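Local coordinates for ABC transporter substrate binding protein (Ribose) (Agrobacterium vitis, PDB 5DKV), which binds alpha-D-tagatopyranose in the cleft of a periplasmic-type sugar-binding fold and probably delivers sugar to an ABC transporter, at residues Pro75-Val80 and Gln100-Ala105; Met112-Thr117 and Gly122-Gly127. All blocks are in the same frame, centred on the assembly; numbering follows the deposited sequence.

How the contacts relate
Both contacts belong to the lobe of this periplasmic binding protein whose sheet carries strands 29-33, 87-90 and 112-115, and their centres lie about 16 Å apart. Contact 1 comes first along the chain and closes before contact 2 opens: it joins helices 70-81 and 99-107, which are connected through strand 87-90. Helix 99-107 then runs into strand 112-115, the first half of contact 2, whose other half is the loop before strand 137-140. The two contacts touch where CE of M112 packs against L102 and A105. One contact thus pairs helices lying on the sheet; the other reaches the sugar at the strand's C-terminal end.

Contact 1 (Pro75-Val80 and Gln100-Ala105); sequences PVLDAV and QPLKKA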
loop_
_atom_site.group_PDB
_atom_site.type_symbol
_atom_site.label_atom_id
_atom_site.label_comp_id
_atom_site.label_asym_id
_atom_site.label_seq_id
_atom_site.Cartn_x
_atom_site.Cartn_y
_atom_site.Cartn_z
ATOM N N PRO A 75 0.392 -6.894 19.709
ATOM C CA PRO A 75 -0.602 -7.596 20.531
ATOM C C PRO A 75 -1.697 -8.309 19.732
ATOM O O PRO A 75 -2.207 -9.356 20.170
ATOM C CB PRO A 75 -1.210 -6.480 21.375
ATOM C CG PRO A 75 -0.109 -5.453 21.479
ATOM C CD PRO A 75 0.665 -5.534 20.209
ATOM N N VAL A 76 -2.085 -7.730 18.605
ATOM C CA VAL A 76 -3.025 -8.402 17.731
ATOM C C VAL A 76 -2.416 -9.684 17.187
ATOM O O VAL A 76 -3.063 -10.740 17.184
ATOM C CB VAL A 76 -3.445 -7.502 16.576
ATOM C CG1 VAL A 76 -4.323 -8.271 15.578
ATOM C CG2 VAL A 76 -4.178 -6.291 17.124
ATOM N N LEU A 77 -1.183 -9.584 16.701
ATOM C CA LEU A 77 -0.474 -10.757 16.213
ATOM C C LEU A 77 -0.421 -11.828 17.299
ATOM O O LEU A 77 -0.691 -12.999 17.031
ATOM C CB LEU A 77 0.923 -10.391 15.752
ATOM C CG LEU A 77 1.883 -11.546 15.474
ATOM C CD1 LEU A 77 1.419 -12.450 14.356
ATOM C CD2 LEU A 77 3.245 -10.967 15.195
ATOM N N ASP A 78 -0.106 -11.435 18.523
ATOM C CA ASP A 78 -0.071 -12.428 19.595
ATOM C C ASP A 78 -1.443 -13.070 19.819
ATOM O O ASP A 78 -1.515 -14.279 20.064
ATOM C CB ASP A 78 0.467 -11.807 20.884
ATOM C CG ASP A 78 1.974 -11.559 20.812
ATOM O OD1 ASP A 78 2.638 -12.231 19.999
ATOM O OD2 ASP A 78 2.489 -10.697 21.542
ATOM N N ALA A 79 -2.518 -12.285 19.724
ATOM C CA ALA A 79 -3.861 -12.837 19.919
ATOM C C ALA A 79 -4.183 -13.821 18.815
ATOM O O ALA A 79 -4.839 -14.848 19.039
ATOM C CB ALA A 79 -4.912 -11.723 19.962
ATOM N N VAL A 80 -3.710 -13.519 17.613
ATOM C CA VAL A 80 -3.912 -14.421 16.490
ATOM C C VAL A 80 -3.098 -15.710 16.659
ATOM O O VAL A 80 -3.613 -16.788 16.418
ATOM C CB VAL A 80 -3.572 -13.732 15.152
ATOM C CG1 VAL A 80 -3.472 -14.735 14.007
ATOM C CG2 VAL A 80 -4.635 -12.706 14.861
ATOM N N GLN A 100 11.113 -10.259 15.497
ATOM C CA GLN A 100 11.103 -11.223 16.598
ATOM C C GLN A 100 9.680 -11.712 16.966
ATOM O O GLN A 100 9.489 -12.903 17.262
ATOM C CB GLN A 100 11.808 -10.654 17.835
ATOM C CG GLN A 100 13.329 -10.589 17.684
ATOM C CD GLN A 100 13.955 -11.943 17.344
ATOM O OE1 GLN A 100 13.560 -12.978 17.883
ATOM N NE2 GLN A 100 14.920 -11.937 16.434
ATOM N N PRO A 101 8.678 -10.817 16.944
ATOM C CA PRO A 101 7.314 -11.289 17.188
ATOM C C PRO A 101 6.855 -12.329 16.176
ATOM O O PRO A 101 6.213 -13.300 16.577
ATOM C CB PRO A 101 6.487 -10.001 17.090
ATOM C CG PRO A 101 7.420 -8.949 17.540
ATOM C CD PRO A 101 8.739 -9.346 16.928
ATOM N N LEU A 102 7.179 -12.153 14.896
ATOM C CA LEU A 102 6.820 -13.159 13.893
ATOM C C LEU A 102 7.681 -14.412 14.012
ATOM O O LEU A 102 7.212 -15.512 13.735
ATOM C CB LEU A 102 6.913 -12.580 12.475
ATOM C CG LEU A 102 5.746 -11.655 12.123
ATOM C CD1 LEU A 102 6.010 -10.929 10.819
ATOM C CD2 LEU A 102 4.436 -12.450 12.045
ATOM N N LYS A 103 8.924 -14.249 14.460
ATOM C CA LYS A 103 9.826 -15.366 14.680
ATOM C C LYS A 103 9.241 -16.352 15.696
ATOM O O LYS A 103 9.398 -17.570 15.570
ATOM C CB LYS A 103 11.178 -14.845 15.184
ATOM C CG LYS A 103 12.405 -15.472 14.566
ATOM C CD LYS A 103 12.607 -16.884 15.019
ATOM C CE LYS A 103 14.039 -17.334 14.753
ATOM N NZ LYS A 103 14.632 -17.957 15.958
ATOM N N LYS A 104 8.540 -15.819 16.693
ATOM C CA LYS A 104 7.857 -16.668 17.667
ATOM C C LYS A 104 6.816 -17.580 17.012
ATOM O O LYS A 104 6.668 -18.743 17.416
ATOM C CB LYS A 104 7.184 -15.815 18.736
ATOM C CG LYS A 104 8.168 -15.147 19.655
ATOM C CD LYS A 104 7.555 -14.847 21.030
ATOM C CE LYS A 104 7.148 -13.390 21.194
ATOM N NZ LYS A 104 7.767 -12.807 22.419
ATOM N N ALA A 105 6.103 -17.047 16.017
ATOM C CA ALA A 105 5.104 -17.809 15.283
ATOM C C ALA A 105 5.818 -18.865 14.444
ATOM O O ALA A 105 5.374 -20.013 14.354
ATOM C CB ALA A 105 4.269 -16.905 14.419
HETATM O O HOH W 1 4.879 -13.448 19.014
#
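L77 of helix 70-81 reaches over to P101 and L102 of helix 99-107, and these three side chains make the direct contact between the segments. The apolar part is small and turns on the two methyls of L77. L77 CD2 touches CB of the P101 ring at 3.9 Å. L77 CD2 also lies 3.7 Å from CD2 of L102. The other methyl, L77 CD1, is 3.8 Å from L102 CD2. L102 CD2 therefore faces both ends of the L77 fork, and the two leucine side chains cross at about a right angle. Setting CG of L77 opposite its backbone N (chi1 168°) carries the fork out toward the second helix. I33 of the sheet and L98 also pack on L77, and L102 rests on M112, so the leucine pair lies between the helices and the strands beneath.

The polar part is carried by one water. It donates to OD1 of D78 at 2.7 Å and to the backbone O of P101 at 2.8 Å, bridging a side chain of one helix to the main chain of the other. K104 NZ stands 5.7 Å from D78 OD1, too far for a salt bridge, though its charge may favour the ionised carboxylate.

The chemistry is thus divided: the leucines meet in a buried, nondirectional contact, whereas the water spans a gap that D78 does not cross by itself.

Contact 2 (Met112-Thr117 and Gly122-Gly127); sequences MITVDT and GDYQTG. With T6T (alpha-D-tagatopyranose), chain E.
The C-terminal end of strand 112-115, which leads on to D116 and T117 of the sugar pocket, and the loop leading to strand 137-140 meet through two hydroxyls. T114 OG1 and Y124 OH are 2.7 Å apart in a hydrogen bond that either could donate. T114 OG1 arrives at the edge of the Y124 ring, in its plane, and is 3.4 Å from ring atom CE2. The threonine methyl also approaches the phenol, with CG2 3.3 Å from Y124 OH. With chi1 at 72°, OG1 of T114 sits between its own backbone N and carbonyl carbon and faces the loop. T114 OG1 also lies 3.0 Å from T117 O. Y124 OH additionally accepts from the backbone N of I119, so the phenol oxygen ties the loop to the strand and to the turn beyond it. One face of the ring has the carbonyl O of G122 over its centre, 4.0 Å above the plane.

In this periplasmic binding protein fold, ligands lie between two lobes at the C-terminal ends of parallel strands, and D116 follows the strand into that cleft. Its CG is opposite the backbone N (chi1 -176°), which extends the carboxylate to alpha-D-tagatopyranose. The two oxygens divide the work: sugar O4 donates to D116 OD1 at 2.7 Å, and sugar O5 donates to D116 OD2, also at 2.7 Å. Y42 OH makes a further, weak bond to OD2. T117 turns its methyl to the sugar, CG2 standing 3.9 Å from O5, while its hydroxyl bonds to the carbonyl O of P92.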
loop_
_atom_site.group_PDB
_atom_site.type_symbol
_atom_site.label_atom_id
_atom_site.label_comp_id
_atom_site.label_asym_id
_atom_site.label_seq_id
_atom_site.Cartn_x
_atom_site.Cartn_y
_atom_site.Cartn_z
ATOM N N MET A 112 4.117 -18.438 7.327
ATOM C CA MET A 112 3.632 -17.086 7.084
ATOM C C MET A 112 4.113 -16.500 5.781
ATOM O O MET A 112 5.128 -16.910 5.201
ATOM C CB MET A 112 4.045 -16.168 8.217
ATOM C CG MET A 112 5.526 -15.912 8.234
ATOM S SD MET A 112 5.951 -14.995 9.694
ATOM C CE MET A 112 5.739 -16.274 10.927
ATOM N N ILE A 113 3.317 -15.543 5.322
ATOM C CA ILE A 113 3.548 -14.774 4.123
ATOM C C ILE A 113 3.357 -13.307 4.485
ATOM O O ILE A 113 2.407 -12.990 5.223
ATOM C CB ILE A 113 2.557 -15.202 3.014
ATOM C CG1 ILE A 113 2.914 -16.606 2.539
ATOM C CG2 ILE A 113 2.541 -14.225 1.836
ATOM C CD1 ILE A 113 1.934 -17.210 1.536
ATOM N N THR A 114 4.220 -12.407 4.014
ATOM C CA THR A 114 3.934 -10.988 4.240
ATOM C C THR A 114 3.324 -10.415 2.944
ATOM O O THR A 114 3.707 -10.740 1.811
ATOM C CB THR A 114 5.160 -10.164 4.736
ATOM O OG1 THR A 114 6.119 -9.970 3.691
ATOM C CG2 THR A 114 5.827 -10.849 5.906
ATOM N N VAL A 115 2.288 -9.630 3.158
ATOM C CA VAL A 115 1.528 -8.995 2.101
ATOM C C VAL A 115 1.700 -7.494 2.260
ATOM O O VAL A 115 1.698 -6.982 3.381
ATOM C CB VAL A 115 0.018 -9.397 2.142
ATOM C CG1 VAL A 115 -0.164 -10.865 1.727
ATOM C CG2 VAL A 115 -0.618 -9.171 3.533
ATOM N N ASP A 116 1.872 -6.808 1.125
ATOM C CA ASP A 116 2.045 -5.343 1.036
ATOM C C ASP A 116 3.433 -4.888 1.486
ATOM O O ASP A 116 4.232 -4.397 0.674
ATOM C CB ASP A 116 0.953 -4.615 1.831
ATOM C CG ASP A 116 1.034 -3.117 1.682
ATOM O OD1 ASP A 116 1.286 -2.638 0.545
ATOM O OD2 ASP A 116 0.815 -2.430 2.711
ATOM N N THR A 117 3.716 -5.087 2.768
ATOM C CA THR A 117 4.973 -4.710 3.395
ATOM C C THR A 117 5.804 -5.945 3.740
ATOM O O THR A 117 5.298 -7.067 3.678
ATOM C CB THR A 117 4.714 -3.933 4.673
ATOM O OG1 THR A 117 3.842 -4.716 5.501
ATOM C CG2 THR A 117 4.070 -2.596 4.350
ATOM N N GLY A 122 12.767 -8.266 2.740
ATOM C CA GLY A 122 11.712 -8.775 1.891
ATOM C C GLY A 122 12.196 -9.881 0.959
ATOM O O GLY A 122 11.416 -10.389 0.158
ATOM N N ASP A 123 13.461 -10.263 1.092
ATOM C CA ASP A 123 14.013 -11.436 0.409
ATOM C C ASP A 123 13.943 -12.609 1.367
ATOM O O ASP A 123 14.634 -12.632 2.414
ATOM C CB ASP A 123 15.458 -11.190 -0.049
ATOM C CG ASP A 123 15.546 -10.108 -1.082
ATOM O OD1 ASP A 123 14.781 -10.168 -2.064
ATOM O OD2 ASP A 123 16.367 -9.186 -0.910
ATOM N N TYR A 124 13.088 -13.568 1.037
ATOM C CA TYR A 124 12.811 -14.673 1.949
ATOM C C TYR A 124 13.307 -16.025 1.436
ATOM O O TYR A 124 13.523 -16.203 0.244
ATOM C CB TYR A 124 11.321 -14.766 2.195
ATOM C CG TYR A 124 10.664 -13.527 2.786
ATOM C CD1 TYR A 124 11.311 -12.714 3.727
ATOM C CD2 TYR A 124 9.375 -13.181 2.407
ATOM C CE1 TYR A 124 10.660 -11.575 4.262
ATOM C CE2 TYR A 124 8.733 -12.090 2.936
ATOM C CZ TYR A 124 9.378 -11.272 3.860
ATOM O OH TYR A 124 8.725 -10.175 4.395
ATOM N N GLN A 125 13.449 -16.979 2.359
ATOM C CA GLN A 125 13.880 -18.338 2.041
ATOM C C GLN A 125 15.210 -18.346 1.301
ATOM O O GLN A 125 15.450 -19.213 0.466
ATOM C CB GLN A 125 12.814 -19.065 1.219
ATOM C CG GLN A 125 11.471 -19.166 1.915
ATOM C CD GLN A 125 11.513 -20.044 3.150
ATOM O OE1 GLN A 125 11.915 -21.201 3.088
ATOM N NE2 GLN A 125 11.098 -19.492 4.288
ATOM N N THR A 126 16.070 -17.385 1.609
ATOM C CA THR A 126 17.399 -17.334 1.006
ATOM C C THR A 126 18.406 -18.194 1.766
ATOM O O THR A 126 19.465 -18.539 1.234
ATOM C CB THR A 126 17.934 -15.900 0.960
ATOM O OG1 THR A 126 18.271 -15.474 2.288
ATOM C CG2 THR A 126 16.891 -14.969 0.383
ATOM N N GLY A 127 18.086 -18.514 3.013
ATOM C CA GLY A 127 18.966 -19.301 3.859
ATOM C C GLY A 127 19.805 -18.470 4.819
ATOM O O GLY A 127 20.560 -19.028 5.624
HETATM O O3 T6T E . -0.780 2.471 0.381
HETATM C C3 T6T E . -1.355 1.420 1.145
HETATM C C4 T6T E . -0.309 0.449 1.484
HETATM O O4 T6T E . 0.236 -0.130 0.241
HETATM C C5 T6T E . 0.749 1.084 2.275
HETATM O O5 T6T E . 1.725 0.127 2.721
HETATM C C6 T6T E . 0.208 1.701 3.554
HETATM O O6 T6T E . -0.863 2.633 3.220
HETATM C C2 T6T E . -1.920 1.995 2.458
HETATM O O2 T6T E . -2.498 0.928 3.172
HETATM C C1 T6T E . -2.890 3.096 2.287
HETATM O O1 T6T E . -4.010 2.703 1.561
#